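Local coordinates for protein putative tryptophan halogenase (Xanthomonas campestris pv. campestris, PDB 6Y1W) that is a flavin-dependent halogenase of the tryptophan halogenase family, expected to bind FAD and to halogenate an aromatic substrate, at residues L419-F433 with W445-H459. Sequence-based numbering, arbitrary orientation. Where two conformers were deposited one is given.
Sequences LRHRMELFRQSGRVF and WIQVMLGQGIVPRHH
Helix 419-429 crosses helix 445-451 at -73°, their axes 11.1 Å apart, and the chain beyond the second helix runs alongside the C-terminal end of the first, in the same direction. Phe426 fills the angle between them. With CG anti to its backbone N (chi1 -167°), it reaches over to Met449, whose CE packs 3.4 Å from Phe426 CB while SD makes an oblique Met-aromatic contact with the ring. Leu450 and Ile454 meet the ring edge, and Pro456 lays CG over one face, 3.9 Å from the centroid. At one flank Arg422 lies over the Trp445 indole, CD above the six-membered ring (CH-pi) and the guanidinium plane 23° from it; Phe433, in the conformer given, covers the other guanidinium face. Glu438 pairs with Arg422 NH2, and one water accepts from both Arg422 NH2 and Trp445 NE1. At the other flank, Arg427 O accepts from Arg457 N (2.8 Å). In the conformers given, Arg427 NH1 reaches Val455 O, and the Gln428 amide oxygen accepts from Arg457 NE and NH2, its NE2 bonding Asp370 of the second subunit. Gly430, at positive phi, lets the chain leave the first helix. A Schellman motif, Gly453 at C-prime, ends the second, laying 454-459 along helix 419-429.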
ATOM      1  N   LEU A 419       1.527 -11.421 -13.748  1.00 18.04           N
ATOM      2  CA  LEU A 419       2.963 -11.684 -13.686  1.00 14.78           C
ATOM      3  C   LEU A 419       3.665 -11.247 -14.968  1.00 14.34           C
ATOM      4  O   LEU A 419       4.770 -10.702 -14.923  1.00 16.55           O
ATOM      5  CB  LEU A 419       3.228 -13.180 -13.414  1.00 13.60           C
ATOM      6  CG  LEU A 419       4.706 -13.567 -13.562  1.00 16.42           C
ATOM      7  CD1 LEU A 419       5.543 -12.815 -12.496  1.00 14.83           C
ATOM      8  CD2 LEU A 419       4.824 -15.073 -13.390  1.00 17.05           C
ATOM      9  N   ARG A 420       3.043 -11.512 -16.124  1.00 19.62           N
ATOM     10  CA  ARG A 420       3.663 -11.105 -17.382  1.00 17.70           C
ATOM     11  C   ARG A 420       3.959  -9.611 -17.383  1.00 16.55           C
ATOM     12  O   ARG A 420       5.035  -9.180 -17.818  1.00 19.53           O
ATOM     13  CB  ARG A 420       2.756 -11.478 -18.561  1.00 18.82           C
ATOM     14  CG  ARG A 420       3.335 -11.074 -19.927  1.00 29.54           C
ATOM     15  CD  ARG A 420       2.485 -11.632 -21.080  1.00 29.72           C
ATOM     16  NE  ARG A 420       2.492 -13.090 -21.067  1.00 40.49           N
ATOM     17  CZ  ARG A 420       3.448 -13.826 -21.633  1.00 47.72           C
ATOM     18  NH1 ARG A 420       4.453 -13.227 -22.261  1.00 58.70           N
ATOM     19  NH2 ARG A 420       3.405 -15.152 -21.577  1.00 35.91           N
ATOM     20  N   HIS A 421       3.007  -8.797 -16.920  1.00 20.11           N
ATOM     21  CA  HIS A 421       3.237  -7.357 -16.898  1.00 20.39           C
ATOM     22  C   HIS A 421       4.434  -6.989 -16.028  1.00 16.16           C
ATOM     23  O   HIS A 421       5.270  -6.161 -16.427  1.00 21.66           O
ATOM     24  CB  HIS A 421       1.973  -6.626 -16.419  1.00 20.05           C
ATOM     25  CG  HIS A 421       2.174  -5.147 -16.225  1.00 19.65           C
ATOM     26  ND1 HIS A 421       2.223  -4.255 -17.279  1.00 26.29           N
ATOM     27  CD2 HIS A 421       2.338  -4.407 -15.098  1.00 21.64           C
ATOM     28  CE1 HIS A 421       2.412  -3.032 -16.809  1.00 24.58           C
ATOM     29  NE2 HIS A 421       2.490  -3.098 -15.488  1.00 25.01           N
ATOM     30  N   ARG A 422       4.578  -7.624 -14.853  1.00 15.77           N
ATOM     31  CA  ARG A 422       5.728  -7.313 -14.011  1.00 17.81           C
ATOM     32  C   ARG A 422       7.039  -7.729 -14.672  1.00 15.46           C
ATOM     33  O   ARG A 422       8.019  -6.979 -14.648  1.00 17.97           O
ATOM     34  CB  ARG A 422       5.598  -8.003 -12.640  1.00 19.07           C
ATOM     35  CG  ARG A 422       4.323  -7.559 -11.828  1.00 27.43           C
ATOM     36  CD  ARG A 422       4.707  -6.625 -10.690  1.00 33.19           C
ATOM     37  NE  ARG A 422       3.833  -6.733  -9.535  1.00 42.03           N
ATOM     38  CZ  ARG A 422       4.081  -6.207  -8.340  1.00 31.62           C
ATOM     39  NH1 ARG A 422       5.170  -5.510  -8.093  1.00 25.28           N
ATOM     40  NH2 ARG A 422       3.212  -6.388  -7.371  1.00 54.88           N
ATOM     41  N   MET A 423       7.074  -8.912 -15.287  1.00 16.87           N
ATOM     42  CA  MET A 423       8.302  -9.347 -15.950  1.00 16.19           C
ATOM     43  C   MET A 423       8.677  -8.451 -17.123  1.00 15.13           C
ATOM     44  O   MET A 423       9.861  -8.122 -17.300  1.00 17.09           O
ATOM     45  CB  MET A 423       8.131 -10.797 -16.413  1.00 16.04           C
ATOM     46  CG  MET A 423       8.004 -11.762 -15.213  1.00 17.67           C
ATOM     47  SD  MET A 423       7.814 -13.470 -15.752  1.00 18.46           S
ATOM     48  CE  MET A 423       9.546 -13.835 -16.191  1.00 19.44           C
ATOM     49  N   GLU A 424       7.676  -8.031 -17.913  1.00 18.08           N
ATOM     50  CA  GLU A 424       7.931  -7.157 -19.060  0.53 18.86           C
ATOM     51  C   GLU A 424       8.385  -5.768 -18.618  1.00 22.45           C
ATOM     52  O   GLU A 424       9.271  -5.170 -19.232  1.00 18.44           O
ATOM     53  CB  GLU A 424       6.676  -7.095 -19.946  0.53 21.06           C
ATOM     54  CG  GLU A 424       6.507  -8.385 -20.775  0.53 21.53           C
ATOM     55  CD  GLU A 424       5.219  -8.481 -21.585  0.53 37.58           C
ATOM     56  OE1 GLU A 424       4.436  -7.506 -21.636  0.53 31.93           O
ATOM     57  OE2 GLU A 424       4.998  -9.564 -22.178  0.53 29.43           O
ATOM     58  N   LEU A 425       7.805  -5.240 -17.545  1.00 17.00           N
ATOM     59  CA  LEU A 425       8.275  -3.967 -17.013  1.00 20.14           C
ATOM     60  C   LEU A 425       9.758  -4.027 -16.672  1.00 18.97           C
ATOM     61  O   LEU A 425      10.520  -3.095 -16.957  1.00 17.66           O
ATOM     62  CB  LEU A 425       7.450  -3.611 -15.773  1.00 22.31           C
ATOM     63  CG  LEU A 425       7.529  -2.190 -15.267  1.00 28.41           C
ATOM     64  CD1 LEU A 425       6.976  -1.201 -16.301  1.00 25.46           C
ATOM     65  CD2 LEU A 425       6.739  -2.130 -13.967  1.00 24.91           C
ATOM     66  N   PHE A 426      10.188  -5.099 -16.020  1.00 16.77           N
ATOM     67  CA  PHE A 426      11.592  -5.200 -15.656  1.00 16.87           C
ATOM     68  C   PHE A 426      12.456  -5.430 -16.906  1.00 16.56           C
ATOM     69  O   PHE A 426      13.514  -4.824 -17.040  1.00 17.74           O
ATOM     70  CB  PHE A 426      11.795  -6.327 -14.635  1.00 16.25           C
ATOM     71  CG  PHE A 426      13.145  -6.299 -13.982  1.00 17.37           C
ATOM     72  CD1 PHE A 426      13.498  -5.257 -13.135  1.00 21.97           C
ATOM     73  CD2 PHE A 426      14.099  -7.257 -14.305  1.00 18.25           C
ATOM     74  CE1 PHE A 426      14.793  -5.202 -12.541  1.00 17.72           C
ATOM     75  CE2 PHE A 426      15.384  -7.220 -13.725  1.00 16.97           C
ATOM     76  CZ  PHE A 426      15.720  -6.181 -12.832  1.00 17.71           C
ATOM     77  N   ARG A 427      12.025  -6.321 -17.797  1.00 17.70           N
ATOM     78  CA  ARG A 427      12.811  -6.598 -18.998  0.51 19.05           C
ATOM     79  C   ARG A 427      12.975  -5.348 -19.864  1.00 19.47           C
ATOM     80  O   ARG A 427      14.035  -5.136 -20.471  1.00 19.33           O
ATOM     81  CB  ARG A 427      12.165  -7.738 -19.788  0.51 21.15           C
ATOM     82  CG  ARG A 427      12.698  -7.903 -21.207  0.51 21.10           C
ATOM     83  CD  ARG A 427      14.136  -8.373 -21.202  0.51 20.88           C
ATOM     84  NE  ARG A 427      14.507  -8.984 -22.477  0.51 32.81           N
ATOM     85  CZ  ARG A 427      15.745  -9.035 -22.965  0.51 32.00           C
ATOM     86  NH1 ARG A 427      16.767  -8.518 -22.296  0.51 17.70           N
ATOM     87  NH2 ARG A 427      15.960  -9.621 -24.137  0.51 42.04           N
ATOM     88  N   GLN A 428      11.957  -4.487 -19.929  1.00 16.60           N
ATOM     89  CA  GLN A 428      12.077  -3.362 -20.852  0.55 18.52           C
ATOM     90  C   GLN A 428      12.853  -2.203 -20.241  1.00 21.53           C
ATOM     91  O   GLN A 428      13.692  -1.602 -20.918  1.00 23.65           O
ATOM     92  CB  GLN A 428      10.693  -2.909 -21.306  0.55 19.53           C
ATOM     93  CG  GLN A 428      10.008  -3.939 -22.183  0.55 15.77           C
ATOM     94  CD  GLN A 428      10.865  -4.379 -23.353  0.55 22.07           C
ATOM     95  OE1 GLN A 428      11.261  -5.530 -23.443  0.55 20.79           O
ATOM     96  NE2 GLN A 428      11.130  -3.464 -24.262  0.55 24.56           N
ATOM     97  N   SER A 429      12.595  -1.872 -18.961  1.00 15.97           N
ATOM     98  CA  SER A 429      13.079  -0.642 -18.363  0.58 19.60           C
ATOM     99  C   SER A 429      13.710  -0.804 -16.989  1.00 16.39           C
ATOM    100  O   SER A 429      14.039   0.203 -16.366  1.00 18.55           O
ATOM    101  CB  SER A 429      11.923   0.368 -18.247  0.58 29.50           C
ATOM    102  OG  SER A 429      10.818  -0.224 -17.583  0.58 25.72           O
ATOM    103  N   GLY A 430      13.863  -2.029 -16.489  1.00 17.89           N
ATOM    104  CA  GLY A 430      14.454  -2.231 -15.170  1.00 18.58           C
ATOM    105  C   GLY A 430      13.583  -1.816 -14.008  1.00 18.57           C
ATOM    106  O   GLY A 430      14.074  -1.680 -12.885  1.00 17.36           O
ATOM    107  N   ARG A 431      12.295  -1.641 -14.241  1.00 18.06           N
ATOM    108  CA  ARG A 431      11.388  -1.090 -13.239  1.00 18.73           C
ATOM    109  C   ARG A 431      10.608  -2.166 -12.504  1.00 19.56           C
ATOM    110  O   ARG A 431      10.271  -3.215 -13.069  1.00 17.94           O
ATOM    111  CB  ARG A 431      10.429  -0.091 -13.893  1.00 17.91           C
ATOM    112  CG  ARG A 431      11.240   1.075 -14.481  1.00 26.80           C
ATOM    113  CD  ARG A 431      10.363   2.297 -14.809  1.00 27.04           C
ATOM    114  NE  ARG A 431      10.549   2.728 -16.196  1.00 37.75           N
ATOM    115  CZ  ARG A 431      11.379   3.688 -16.606  1.00 24.00           C
ATOM    116  NH1 ARG A 431      11.436   3.971 -17.899  1.00 25.47           N
ATOM    117  NH2 ARG A 431      12.126   4.387 -15.738  1.00 28.56           N
ATOM    118  N   VAL A 432      10.357  -1.891 -11.212  1.00 16.69           N
ATOM    119  CA  VAL A 432       9.547  -2.725 -10.331  1.00 17.28           C
ATOM    120  C   VAL A 432       8.698  -1.769  -9.501  1.00 21.74           C
ATOM    121  O   VAL A 432       9.076  -0.622  -9.259  1.00 21.50           O
ATOM    122  CB  VAL A 432      10.405  -3.635  -9.399  1.00 15.57           C
ATOM    123  CG1 VAL A 432      11.288  -4.589 -10.252  1.00 18.47           C
ATOM    124  CG2 VAL A 432      11.328  -2.802  -8.500  1.00 20.31           C
ATOM    125  N   PHE A 433       7.559  -2.252  -9.027  1.00 25.50           N
ATOM    126  CA  PHE A 433       6.734  -1.462  -8.123  0.65 30.97           C
ATOM    127  C   PHE A 433       6.198  -2.377  -7.039  1.00 39.91           C
ATOM    128  O   PHE A 433       6.203  -3.610  -7.170  1.00 33.14           O
ATOM    129  CB  PHE A 433       5.590  -0.778  -8.863  0.65 28.21           C
ATOM    130  CG  PHE A 433       4.605  -1.732  -9.470  0.65 28.44           C
ATOM    131  CD1 PHE A 433       4.794  -2.231 -10.752  0.65 20.12           C
ATOM    132  CD2 PHE A 433       3.473  -2.131  -8.751  0.65 24.55           C
ATOM    133  CE1 PHE A 433       3.883  -3.088 -11.325  0.65 17.70           C
ATOM    134  CE2 PHE A 433       2.566  -2.992  -9.296  0.65 22.49           C
ATOM    135  CZ  PHE A 433       2.761  -3.484 -10.586  0.65 25.84           C
ATOM    136  N   TRP A 445      11.535  -8.541  -6.004  1.00 14.52           N
ATOM    137  CA  TRP A 445      11.329  -8.616  -7.456  1.00 14.45           C
ATOM    138  C   TRP A 445      12.651  -8.407  -8.202  1.00 16.29           C
ATOM    139  O   TRP A 445      12.953  -9.128  -9.173  1.00 16.24           O
ATOM    140  CB  TRP A 445      10.314  -7.545  -7.909  1.00 16.37           C
ATOM    141  CG  TRP A 445       8.900  -7.866  -7.587  1.00 14.74           C
ATOM    142  CD1 TRP A 445       8.144  -7.309  -6.583  1.00 19.95           C
ATOM    143  CD2 TRP A 445       8.036  -8.790  -8.273  1.00 14.27           C
ATOM    144  NE1 TRP A 445       6.883  -7.832  -6.601  1.00 21.04           N
ATOM    145  CE2 TRP A 445       6.785  -8.755  -7.613  1.00 21.17           C
ATOM    146  CE3 TRP A 445       8.205  -9.645  -9.370  1.00 16.77           C
ATOM    147  CZ2 TRP A 445       5.694  -9.537  -8.021  1.00 20.74           C
ATOM    148  CZ3 TRP A 445       7.125 -10.437  -9.772  1.00 17.54           C
ATOM    149  CH2 TRP A 445       5.880 -10.374  -9.098  1.00 19.69           C
ATOM    150  N   ILE A 446      13.450  -7.422  -7.763  1.00 15.78           N
ATOM    151  CA  ILE A 446      14.711  -7.125  -8.443  1.00 16.27           C
ATOM    152  C   ILE A 446      15.696  -8.269  -8.265  1.00 18.35           C
ATOM    153  O   ILE A 446      16.260  -8.771  -9.236  1.00 15.81           O
ATOM    154  CB  ILE A 446      15.329  -5.809  -7.929  1.00 14.48           C
ATOM    155  CG1 ILE A 446      14.389  -4.629  -8.142  1.00 16.43           C
ATOM    156  CG2 ILE A 446      16.712  -5.567  -8.559  1.00 18.02           C
ATOM    157  CD1 ILE A 446      14.807  -3.413  -7.312  1.00 18.81           C
ATOM    158  N   GLN A 447      15.908  -8.717  -7.024  1.00 14.05           N
ATOM    159  CA  GLN A 447      16.902  -9.774  -6.819  1.00 13.64           C
ATOM    160  C   GLN A 447      16.528 -11.045  -7.575  1.00 14.48           C
ATOM    161  O   GLN A 447      17.393 -11.706  -8.172  1.00 16.61           O
ATOM    162  CB  GLN A 447      17.084 -10.080  -5.332  1.00 14.72           C
ATOM    163  CG  GLN A 447      17.805  -8.986  -4.534  1.00 14.19           C
ATOM    164  CD  GLN A 447      18.140  -9.505  -3.128  1.00 19.21           C
ATOM    165  OE1 GLN A 447      17.661 -10.533  -2.739  1.00 17.89           O
ATOM    166  NE2 GLN A 447      18.963  -8.774  -2.389  1.00 20.27           N
ATOM    167  N   VAL A 448      15.253 -11.432  -7.540  1.00 13.44           N
ATOM    168  CA  VAL A 448      14.883 -12.681  -8.194  1.00 13.19           C
ATOM    169  C   VAL A 448      14.893 -12.533  -9.717  1.00 14.51           C
ATOM    170  O   VAL A 448      15.351 -13.441 -10.425  1.00 16.45           O
ATOM    171  CB  VAL A 448      13.523 -13.154  -7.664  1.00 12.55           C
ATOM    172  CG1 VAL A 448      13.025 -14.323  -8.447  1.00 13.55           C
ATOM    173  CG2 VAL A 448      13.731 -13.548  -6.177  1.00 14.38           C
ATOM    174  N   MET A 449      14.374 -11.420 -10.257  1.00 14.93           N
ATOM    175  CA  MET A 449      14.398 -11.316 -11.724  1.00 16.19           C
ATOM    176  C   MET A 449      15.822 -11.165 -12.254  1.00 17.90           C
ATOM    177  O   MET A 449      16.186 -11.826 -13.239  1.00 15.43           O
ATOM    178  CB  MET A 449      13.497 -10.188 -12.219  1.00 16.83           C
ATOM    179  CG  MET A 449      12.050 -10.603 -12.026  1.00 15.84           C
ATOM    180  SD  MET A 449      10.878  -9.518 -12.909  1.00 17.45           S
ATOM    181  CE  MET A 449      10.902  -8.086 -11.846  1.00 16.47           C
ATOM    182  N   LEU A 450      16.672 -10.349 -11.606  1.00 14.94           N
ATOM    183  CA  LEU A 450      18.060 -10.288 -12.067  1.00 14.70           C
ATOM    184  C   LEU A 450      18.743 -11.635 -11.873  1.00 16.70           C
ATOM    185  O   LEU A 450      19.494 -12.104 -12.755  1.00 17.45           O
ATOM    186  CB  LEU A 450      18.829  -9.224 -11.286  1.00 21.67           C
ATOM    187  CG  LEU A 450      18.733  -7.773 -11.698  1.00 25.35           C
ATOM    188  CD1 LEU A 450      19.550  -6.938 -10.695  1.00 23.22           C
ATOM    189  CD2 LEU A 450      19.273  -7.612 -13.126  1.00 20.61           C
ATOM    190  N   GLY A 451      18.520 -12.256 -10.707  1.00 14.19           N
ATOM    191  CA  GLY A 451      19.175 -13.524 -10.408  1.00 15.13           C
ATOM    192  C   GLY A 451      18.818 -14.647 -11.356  1.00 16.60           C
ATOM    193  O   GLY A 451      19.646 -15.529 -11.629  1.00 16.58           O
ATOM    194  N   GLN A 452      17.580 -14.660 -11.851  1.00 15.11           N
ATOM    195  CA  GLN A 452      17.109 -15.687 -12.754  1.00 11.80           C
ATOM    196  C   GLN A 452      17.187 -15.255 -14.218  1.00 14.52           C
ATOM    197  O   GLN A 452      16.642 -15.942 -15.085  1.00 18.96           O
ATOM    198  CB  GLN A 452      15.712 -16.138 -12.361  1.00 18.94           C
ATOM    199  CG  GLN A 452      15.774 -16.694 -10.915  1.00 15.56           C
ATOM    200  CD  GLN A 452      14.766 -17.755 -10.539  1.00 13.71           C
ATOM    201  OE1 GLN A 452      14.659 -18.071  -9.353  1.00 15.30           O
ATOM    202  NE2 GLN A 452      14.083 -18.359 -11.517  1.00 13.91           N
ATOM    203  N   GLY A 453      17.909 -14.181 -14.514  1.00 12.89           N
ATOM    204  CA  GLY A 453      18.360 -13.934 -15.877  1.00 18.03           C
ATOM    205  C   GLY A 453      17.504 -13.032 -16.721  1.00 23.18           C
ATOM    206  O   GLY A 453      17.654 -13.043 -17.955  1.00 21.50           O
ATOM    207  N   ILE A 454      16.589 -12.277 -16.125  1.00 17.55           N
ATOM    208  CA  ILE A 454      15.902 -11.224 -16.867  0.57 17.86           C
ATOM    209  C   ILE A 454      16.847 -10.031 -16.954  1.00 20.05           C
ATOM    210  O   ILE A 454      17.279  -9.491 -15.932  1.00 21.95           O
ATOM    211  CB  ILE A 454      14.579 -10.842 -16.189  0.57 16.75           C
ATOM    212  CG1 ILE A 454      13.731 -12.088 -15.896  0.57 17.56           C
ATOM    213  CG2 ILE A 454      13.817  -9.839 -17.062  0.57 19.65           C
ATOM    214  CD1 ILE A 454      13.371 -12.951 -17.118  0.57 18.16           C
ATOM    215  N   VAL A 455      17.183  -9.621 -18.175  1.00 18.50           N
ATOM    216  CA  VAL A 455      18.195  -8.591 -18.373  1.00 20.11           C
ATOM    217  C   VAL A 455      17.511  -7.318 -18.857  1.00 20.08           C
ATOM    218  O   VAL A 455      17.045  -7.276 -20.000  1.00 21.66           O
ATOM    219  CB  VAL A 455      19.255  -9.038 -19.391  1.00 24.90           C
ATOM    220  CG1 VAL A 455      20.358  -8.000 -19.447  1.00 25.19           C
ATOM    221  CG2 VAL A 455      19.789 -10.418 -19.026  1.00 26.12           C
ATOM    222  N   PRO A 456      17.474  -6.255 -18.058  1.00 18.98           N
ATOM    223  CA  PRO A 456      16.826  -5.013 -18.503  1.00 21.49           C
ATOM    224  C   PRO A 456      17.474  -4.460 -19.763  1.00 22.83           C
ATOM    225  O   PRO A 456      18.704  -4.409 -19.882  1.00 20.39           O
ATOM    226  CB  PRO A 456      17.019  -4.070 -17.322  1.00 20.63           C
ATOM    227  CG  PRO A 456      17.036  -5.048 -16.122  1.00 20.29           C
ATOM    228  CD  PRO A 456      17.810  -6.219 -16.622  1.00 19.60           C
ATOM    229  N   ARG A 457      16.630  -4.074 -20.713  1.00 19.39           N
ATOM    230  CA  ARG A 457      17.114  -3.475 -21.958  1.00 21.03           C
ATOM    231  C   ARG A 457      17.481  -2.009 -21.796  1.00 22.21           C
ATOM    232  O   ARG A 457      18.299  -1.500 -22.566  1.00 21.25           O
ATOM    233  CB  ARG A 457      16.068  -3.608 -23.062  1.00 21.73           C
ATOM    234  CG  ARG A 457      15.704  -5.034 -23.425  1.00 28.79           C
ATOM    235  CD  ARG A 457      14.832  -5.051 -24.659  1.00 33.65           C
ATOM    236  NE  ARG A 457      13.602  -5.801 -24.452  1.00 56.98           N
ATOM    237  CZ  ARG A 457      13.426  -7.054 -24.856  1.00 61.55           C
ATOM    238  NH1 ARG A 457      14.404  -7.689 -25.493  1.00 54.16           N
ATOM    239  NH2 ARG A 457      12.272  -7.668 -24.625  1.00 48.39           N
ATOM    240  N   HIS A 458      16.906  -1.339 -20.802  1.00 16.83           N
ATOM    241  CA  HIS A 458      17.129   0.065 -20.521  1.00 18.62           C
ATOM    242  C   HIS A 458      17.110   0.251 -19.022  1.00 20.16           C
ATOM    243  O   HIS A 458      16.725  -0.649 -18.280  1.00 20.06           O
ATOM    244  CB  HIS A 458      16.042   0.935 -21.173  1.00 20.76           C
ATOM    245  CG  HIS A 458      16.029   0.827 -22.661  1.00 18.10           C
ATOM    246  ND1 HIS A 458      16.890   1.551 -23.463  1.00 26.01           N
ATOM    247  CD2 HIS A 458      15.311   0.032 -23.492  1.00 24.18           C
ATOM    248  CE1 HIS A 458      16.678   1.224 -24.729  1.00 21.12           C
ATOM    249  NE2 HIS A 458      15.723   0.312 -24.773  1.00 25.18           N
ATOM    250  N   HIS A 459      17.630   1.381 -18.583  1.00 21.15           N
ATOM    251  CA  HIS A 459      17.521   1.807 -17.194  1.00 20.49           C
ATOM    252  C   HIS A 459      17.045   3.251 -17.148  1.00 21.75           C
ATOM    253  O   HIS A 459      16.971   3.943 -18.173  1.00 21.30           O
ATOM    254  CB  HIS A 459      18.860   1.671 -16.470  1.00 21.89           C
ATOM    255  CG  HIS A 459      19.945   2.504 -17.074  1.00 16.51           C
ATOM    256  ND1 HIS A 459      20.928   1.975 -17.883  1.00 23.02           N
ATOM    257  CD2 HIS A 459      20.206   3.829 -16.978  1.00 18.06           C
ATOM    258  CE1 HIS A 459      21.738   2.942 -18.273  1.00 20.95           C
ATOM    259  NE2 HIS A 459      21.317   4.076 -17.750  1.00 20.15           N
TER
HETATM  260  O   HOH W   1       4.912  -6.285  -4.940  1.00 30.25           O